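PDB 2QSV: uncharacterized protein from Porphyromonas gingivalis, which is of unknown function, though cysteine-type peptidase activity has tentatively been assigned to the whole protein, of which this C-terminal part holds two immunoglobulin-like domains. Local coordinates for residues T136-I142 with S176-A182; L35-S41 with L82-S88. One frame throughout, in Å; residues are numbered along the deposited sequence.

Contact 1: residues T136-I142 with S176-A182; sequences TKAAIEI and STLLRIA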
loop_
_atom_site.group_PDB
_atom_site.type_symbol
_atom_site.label_atom_id
_atom_site.label_comp_id
_atom_site.label_asym_id
_atom_site.label_seq_id
_atom_site.Cartn_x
_atom_site.Cartn_y
_atom_site.Cartn_z
ATOM N N THR A 136 -17.957 11.226 10.968
ATOM C CA THR A 136 -17.587 12.612 10.855
ATOM C C THR A 136 -16.797 12.847 9.561
ATOM O O THR A 136 -15.843 12.148 9.252
ATOM C CB THR A 136 -16.835 13.034 12.111
ATOM O OG1 THR A 136 -17.631 12.667 13.240
ATOM C CG2 THR A 136 -16.565 14.543 12.162
ATOM N N LYS A 137 -17.269 13.829 8.806
ATOM C CA LYS A 137 -16.699 14.229 7.559
ATOM C C LYS A 137 -15.787 15.437 7.707
ATOM O O LYS A 137 -15.989 16.278 8.563
ATOM C CB LYS A 137 -17.814 14.561 6.569
ATOM C CG LYS A 137 -18.591 13.377 6.071
ATOM C CD LYS A 137 -19.737 13.901 5.179
ATOM C CE LYS A 137 -20.694 12.782 4.772
ATOM N NZ LYS A 137 -21.448 13.168 3.549
ATOM N N ALA A 138 -14.764 15.498 6.859
ATOM C CA ALA A 138 -13.943 16.687 6.736
ATOM C C ALA A 138 -13.544 16.815 5.265
ATOM O O ALA A 138 -13.749 15.900 4.466
ATOM C CB ALA A 138 -12.695 16.601 7.646
ATOM N N ALA A 139 -12.965 17.940 4.898
ATOM C CA ALA A 139 -12.544 18.132 3.512
ATOM C C ALA A 139 -11.228 18.876 3.515
ATOM O O ALA A 139 -11.088 19.841 4.209
ATOM C CB ALA A 139 -13.603 18.899 2.752
ATOM N N ILE A 140 -10.245 18.393 2.788
ATOM C CA ILE A 140 -9.009 19.120 2.655
ATOM C C ILE A 140 -8.938 19.606 1.220
ATOM O O ILE A 140 -9.130 18.826 0.295
ATOM C CB ILE A 140 -7.791 18.227 3.019
ATOM C CG1 ILE A 140 -7.663 18.118 4.566
ATOM C CG2 ILE A 140 -6.472 18.745 2.435
ATOM C CD1 ILE A 140 -6.609 17.133 5.006
ATOM N N GLU A 141 -8.650 20.890 1.044
ATOM C CA GLU A 141 -8.489 21.445 -0.281
ATOM C C GLU A 141 -7.114 21.134 -0.832
ATOM O O GLU A 141 -6.064 21.402 -0.210
ATOM C CB GLU A 141 -8.755 22.969 -0.272
ATOM C CG GLU A 141 -8.596 23.573 -1.682
ATOM C CD GLU A 141 -8.995 25.051 -1.789
ATOM O OE1 GLU A 141 -8.735 25.840 -0.888
ATOM O OE2 GLU A 141 -9.523 25.437 -2.826
ATOM N N ILE A 142 -7.109 20.529 -1.994
ATOM C CA ILE A 142 -5.884 20.238 -2.643
ATOM C C ILE A 142 -5.687 21.214 -3.792
ATOM O O ILE A 142 -6.492 21.257 -4.704
ATOM C CB ILE A 142 -5.870 18.800 -3.183
ATOM C CG1 ILE A 142 -5.908 17.766 -2.020
ATOM C CG2 ILE A 142 -4.667 18.632 -4.133
ATOM C CD1 ILE A 142 -5.943 16.287 -2.547
ATOM N N SER A 176 -8.145 23.831 -7.805
ATOM C CA SER A 176 -8.149 22.992 -6.614
ATOM C C SER A 176 -9.306 21.997 -6.664
ATOM O O SER A 176 -10.249 22.121 -7.498
ATOM C CB SER A 176 -8.190 23.846 -5.358
ATOM O OG SER A 176 -9.452 24.466 -5.244
ATOM N N THR A 177 -9.240 21.007 -5.786
ATOM C CA THR A 177 -10.320 20.031 -5.640
ATOM C C THR A 177 -10.460 19.728 -4.137
ATOM O O THR A 177 -9.558 20.018 -3.353
ATOM C CB THR A 177 -10.117 18.776 -6.525
ATOM O OG1 THR A 177 -11.331 18.046 -6.587
ATOM C CG2 THR A 177 -8.985 17.795 -6.016
ATOM N N LEU A 178 -11.593 19.198 -3.727
ATOM C CA LEU A 178 -11.726 18.768 -2.326
ATOM C C LEU A 178 -11.408 17.283 -2.206
ATOM O O LEU A 178 -11.815 16.473 -3.048
ATOM C CB LEU A 178 -13.149 19.050 -1.828
ATOM C CG LEU A 178 -13.404 20.528 -1.619
ATOM C CD1 LEU A 178 -14.806 20.768 -1.110
ATOM C CD2 LEU A 178 -12.396 21.056 -0.648
ATOM N N LEU A 179 -10.618 16.963 -1.188
ATOM C CA LEU A 179 -10.439 15.587 -0.697
ATOM C C LEU A 179 -11.475 15.362 0.368
ATOM O O LEU A 179 -11.461 16.028 1.381
ATOM C CB LEU A 179 -9.028 15.408 -0.115
ATOM C CG LEU A 179 -8.632 13.987 0.355
ATOM C CD1 LEU A 179 -8.649 12.991 -0.784
ATOM C CD2 LEU A 179 -7.248 14.096 0.991
ATOM N N ARG A 180 -12.444 14.483 0.135
ATOM C CA ARG A 180 -13.490 14.326 1.150
ATOM C C ARG A 180 -13.064 13.185 2.086
ATOM O O ARG A 180 -12.906 12.094 1.645
ATOM C CB ARG A 180 -14.822 13.899 0.529
ATOM C CG ARG A 180 -15.252 14.736 -0.680
ATOM C CD ARG A 180 -15.735 16.032 -0.290
ATOM N NE ARG A 180 -16.347 16.725 -1.442
ATOM C CZ ARG A 180 -17.095 17.816 -1.309
ATOM N NH1 ARG A 180 -17.335 18.268 -0.091
ATOM N NH2 ARG A 180 -17.590 18.461 -2.371
ATOM N N ILE A 181 -12.968 13.468 3.372
ATOM C CA ILE A 181 -12.465 12.534 4.378
ATOM C C ILE A 181 -13.650 12.196 5.304
ATOM O O ILE A 181 -14.498 13.049 5.602
ATOM C CB ILE A 181 -11.290 13.189 5.137
ATOM C CG1 ILE A 181 -10.132 13.399 4.150
ATOM C CG2 ILE A 181 -10.842 12.370 6.412
ATOM C CD1 ILE A 181 -9.166 14.491 4.560
ATOM N N ALA A 182 -13.754 10.925 5.687
ATOM C CA ALA A 182 -14.727 10.513 6.714
ATOM C C ALA A 182 -14.076 9.535 7.717
ATOM O O ALA A 182 -13.311 8.638 7.304
ATOM C CB ALA A 182 -15.989 9.913 6.075
#

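Contact 2: residues L35-S41 with L82-S88; sequences LQVAVVS and LVLEVTS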
loop_
_atom_site.group_PDB
_atom_site.type_symbol
_atom_site.label_atom_id
_atom_site.label_comp_id
_atom_site.label_asym_id
_atom_site.label_seq_id
_atom_site.Cartn_x
_atom_site.Cartn_y
_atom_site.Cartn_z
ATOM N N LEU A 35 6.661 -29.735 5.424
ATOM C CA LEU A 35 5.746 -28.825 4.733
ATOM C C LEU A 35 6.120 -28.749 3.261
ATOM O O LEU A 35 7.279 -28.526 2.899
ATOM C CB LEU A 35 5.741 -27.431 5.362
ATOM C CG LEU A 35 4.860 -27.222 6.593
ATOM C CD1 LEU A 35 4.720 -25.725 6.889
ATOM C CD2 LEU A 35 3.487 -27.903 6.421
ATOM N N GLN A 36 5.143 -29.003 2.406
ATOM C CA GLN A 36 5.301 -28.734 0.993
ATOM C C GLN A 36 4.694 -27.363 0.685
ATOM O O GLN A 36 3.517 -27.105 0.981
ATOM C CB GLN A 36 4.627 -29.809 0.162
ATOM C CG GLN A 36 5.044 -29.754 -1.292
ATOM C CD GLN A 36 6.444 -30.305 -1.504
ATOM O OE1 GLN A 36 7.154 -29.913 -2.440
ATOM N NE2 GLN A 36 6.844 -31.229 -0.633
ATOM N N VAL A 37 5.512 -26.480 0.119
ATOM C CA VAL A 37 5.123 -25.073 -0.083
ATOM C C VAL A 37 5.139 -24.690 -1.554
ATOM O O VAL A 37 6.127 -24.902 -2.251
ATOM C CB VAL A 37 5.997 -24.093 0.730
ATOM C CG1 VAL A 37 5.463 -22.658 0.591
ATOM C CG2 VAL A 37 6.022 -24.489 2.193
ATOM N N ALA A 38 4.017 -24.150 -2.019
ATOM C CA ALA A 38 3.948 -23.581 -3.344
ATOM C C ALA A 38 3.517 -22.114 -3.242
ATOM O O ALA A 38 2.573 -21.774 -2.536
ATOM C CB ALA A 38 3.005 -24.381 -4.224
ATOM N N VAL A 39 4.262 -21.252 -3.922
ATOM C CA VAL A 39 3.862 -19.873 -4.158
ATOM C C VAL A 39 2.924 -19.930 -5.362
ATOM O O VAL A 39 3.357 -19.996 -6.511
ATOM C CB VAL A 39 5.086 -18.968 -4.456
ATOM C CG1 VAL A 39 4.647 -17.521 -4.666
ATOM C CG2 VAL A 39 6.116 -19.055 -3.321
ATOM N N VAL A 40 1.628 -19.920 -5.087
ATOM C CA VAL A 40 0.632 -20.160 -6.142
ATOM C C VAL A 40 0.244 -18.911 -6.965
ATOM O O VAL A 40 -0.272 -19.033 -8.075
ATOM C CB VAL A 40 -0.625 -20.918 -5.596
ATOM C CG1 VAL A 40 -0.237 -22.339 -5.150
ATOM C CG2 VAL A 40 -1.254 -20.185 -4.445
ATOM N N SER A 41 0.495 -17.724 -6.421
ATOM C CA SER A 41 0.244 -16.484 -7.153
ATOM C C SER A 41 1.263 -15.428 -6.721
ATOM O O SER A 41 1.541 -15.304 -5.539
ATOM C CB SER A 41 -1.183 -15.995 -6.892
ATOM O OG SER A 41 -1.556 -14.978 -7.798
ATOM N N LEU A 82 0.948 -12.006 -2.391
ATOM C CA LEU A 82 1.764 -13.185 -2.645
ATOM C C LEU A 82 1.006 -14.374 -1.994
ATOM O O LEU A 82 0.771 -14.405 -0.778
ATOM C CB LEU A 82 3.154 -12.963 -2.039
ATOM C CG LEU A 82 4.128 -14.141 -2.109
ATOM C CD1 LEU A 82 4.728 -14.194 -3.500
ATOM C CD2 LEU A 82 5.230 -13.971 -1.067
ATOM N N VAL A 83 0.578 -15.338 -2.796
ATOM C CA VAL A 83 -0.287 -16.394 -2.235
ATOM C C VAL A 83 0.503 -17.676 -1.924
ATOM O O VAL A 83 1.110 -18.286 -2.804
ATOM C CB VAL A 83 -1.552 -16.662 -3.105
ATOM C CG1 VAL A 83 -2.533 -17.603 -2.356
ATOM C CG2 VAL A 83 -2.247 -15.334 -3.437
ATOM N N LEU A 84 0.481 -18.063 -0.653
ATOM C CA LEU A 84 1.204 -19.259 -0.193
ATOM C C LEU A 84 0.294 -20.441 0.136
ATOM O O LEU A 84 -0.551 -20.357 1.015
ATOM C CB LEU A 84 2.065 -18.923 1.027
ATOM C CG LEU A 84 3.080 -17.811 0.760
ATOM C CD1 LEU A 84 3.732 -17.446 2.073
ATOM C CD2 LEU A 84 4.111 -18.206 -0.305
ATOM N N GLU A 85 0.491 -21.529 -0.592
ATOM C CA GLU A 85 -0.254 -22.764 -0.368
ATOM C C GLU A 85 0.624 -23.813 0.314
ATOM O O GLU A 85 1.629 -24.262 -0.233
ATOM C CB GLU A 85 -0.803 -23.317 -1.675
ATOM C CG GLU A 85 -1.510 -24.648 -1.502
ATOM C CD GLU A 85 -1.775 -25.316 -2.826
ATOM O OE1 GLU A 85 -2.885 -25.100 -3.377
ATOM O OE2 GLU A 85 -0.854 -26.028 -3.326
ATOM N N VAL A 86 0.223 -24.193 1.516
ATOM C CA VAL A 86 0.983 -25.131 2.329
ATOM C C VAL A 86 0.268 -26.488 2.452
ATOM O O VAL A 86 -0.929 -26.545 2.798
ATOM C CB VAL A 86 1.225 -24.502 3.698
ATOM C CG1 VAL A 86 1.307 -25.540 4.782
ATOM C CG2 VAL A 86 2.475 -23.646 3.628
ATOM N N THR A 87 0.993 -27.567 2.143
ATOM C CA THR A 87 0.482 -28.932 2.312
ATOM C C THR A 87 1.427 -29.779 3.163
ATOM O O THR A 87 2.596 -29.959 2.821
ATOM C CB THR A 87 0.202 -29.641 0.968
ATOM O OG1 THR A 87 1.430 -30.059 0.354
ATOM C CG2 THR A 87 -0.550 -28.730 0.023
ATOM N N SER A 88 0.894 -30.274 4.283
ATOM C CA SER A 88 1.608 -31.154 5.224
ATOM C C SER A 88 1.416 -32.618 4.810
ATOM O O SER A 88 0.348 -33.185 5.060
ATOM C CB SER A 88 1.078 -30.917 6.656
ATOM O OG SER A 88 1.240 -32.058 7.485
#

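Contact 1: residues T136-I142 with S176-A182
Ile-140 and Ile-181 sit diagonally across a pair of antiparallel strands, and their side chains slant across one another so that CD1 of Ile-181 meets the outer part of the Ile-140 chain, nearest at its CD1 (3.7 Å) with CG1 close behind. The neighbouring diagonal is built differently. Ile-142 turns CG1 away from its carbonyl carbon (chi1 -66°), and the methyl CD1 beyond it reaches CB of Leu-179 at 4.0 Å, touching that leucine at its root. Directly opposite Ile-140, the same Leu-179 CB rests 3.4 Å from the Ile-140 carbonyl O. These residues form the inner side of a four-stranded sheet in an immunoglobulin-like beta sandwich of the E-set type; Val-155, Leu-150 and Leu-152 of strand 150-157 press on them from the facing sheet, and Leu-162 and Ala-164 of strand 162-166 flank them. Backbone bonds hold the register in pairs, Ala-138 with Ile-181, Ile-140 with Leu-179 and Ile-142 with Thr-177; the bond from Ile-142 N to Thr-177 O is 2.8 Å. On the face of Ala-139, Glu-141, Leu-178 and Arg-180 the chemistry turns partly polar. Glu-141 is fully extended, which carries its carboxylate past Leu-178 to the start of the partner strand, where Ser-176 OG donates to Glu-141 OE2 at 2.6 Å, meeting the anti side 20° out of the carboxylate plane. Leu-178 CD2 lies 3.9 Å from Glu-141 CA, while its other methyl, CD1, hangs over the rim of one face of the Arg-180 guanidinium, whose NH2 forms a salt bridge with Asp-167.

Contact 2: residues L35-S41 with L82-S88
With chi1 at -179°, Val-39 sets CG1 anti to its backbone N and CG2 anti to its carbonyl carbon, and the two methyls thereby part toward different leucines. CG1 meets Leu-82 CD1 at 3.5 Å on a slanting approach; CG2 lies alongside Leu-84 and touches its CD2 at 3.7 Å. The strands belong to the five-stranded mixed sheet of the first E-set, immunoglobulin-like sandwich of this chain, where 35-41 runs antiparallel between 76-87 and 52-55. The inward row continues with Val-37, which lies alongside Val-86 and points the same way, with the two CG2 methyls touching, and with Leu-35, whose CD2 slants onto Val-86 CG1 at 3.6 Å. Val-86 is thus gripped through both of its branches, and Leu-3 of strand 3-5 in the facing sheet packs over the same row. Regular bonding joins Gln-36 to Thr-87 and Ala-38 to Glu-85, the latter pair linked by Glu-85 N to Ala-38 O at 2.9 Å. Beyond Val-39 the register slips in the manner of a beta bulge: Val-40 N gives a bent bond, 142° at the hydrogen, to Val-83 O, yet Val-83 N bonds to the carbonyl of Ser-41. Val-40 then spreads its methyls over the more exposed face, CG2 on Val-83 CG1 at 3.6 Å and CG1 on Glu-85 CB at 3.7 Å, crossing the glutamate chain at about a right angle. At the other end Gln-36 and Thr-87 point the same way, and Thr-87 OG1 comes within 3.2 Å of Gln-36 CB.

In the fold
Two successive sandwich domains use one principle at different places: contact 1 joins 136-142 to 176-182 in the four-stranded sheet of the second domain, whereas contact 2 joins 35-41 to 82-88 in the five-stranded sheet of the first. Their centres are 42 Å apart, on opposite sides of the chain's centre, and they share no strand. Both have a buried aliphatic face turned toward the partner sheet, but the outer face of contact 1 is more exposed, that of contact 2 mostly only partly so. Contact 1 adds a side-chain hydrogen bond between glutamate and serine there; in contact 2 a valine lies over that face where the backbone pairing becomes irregular.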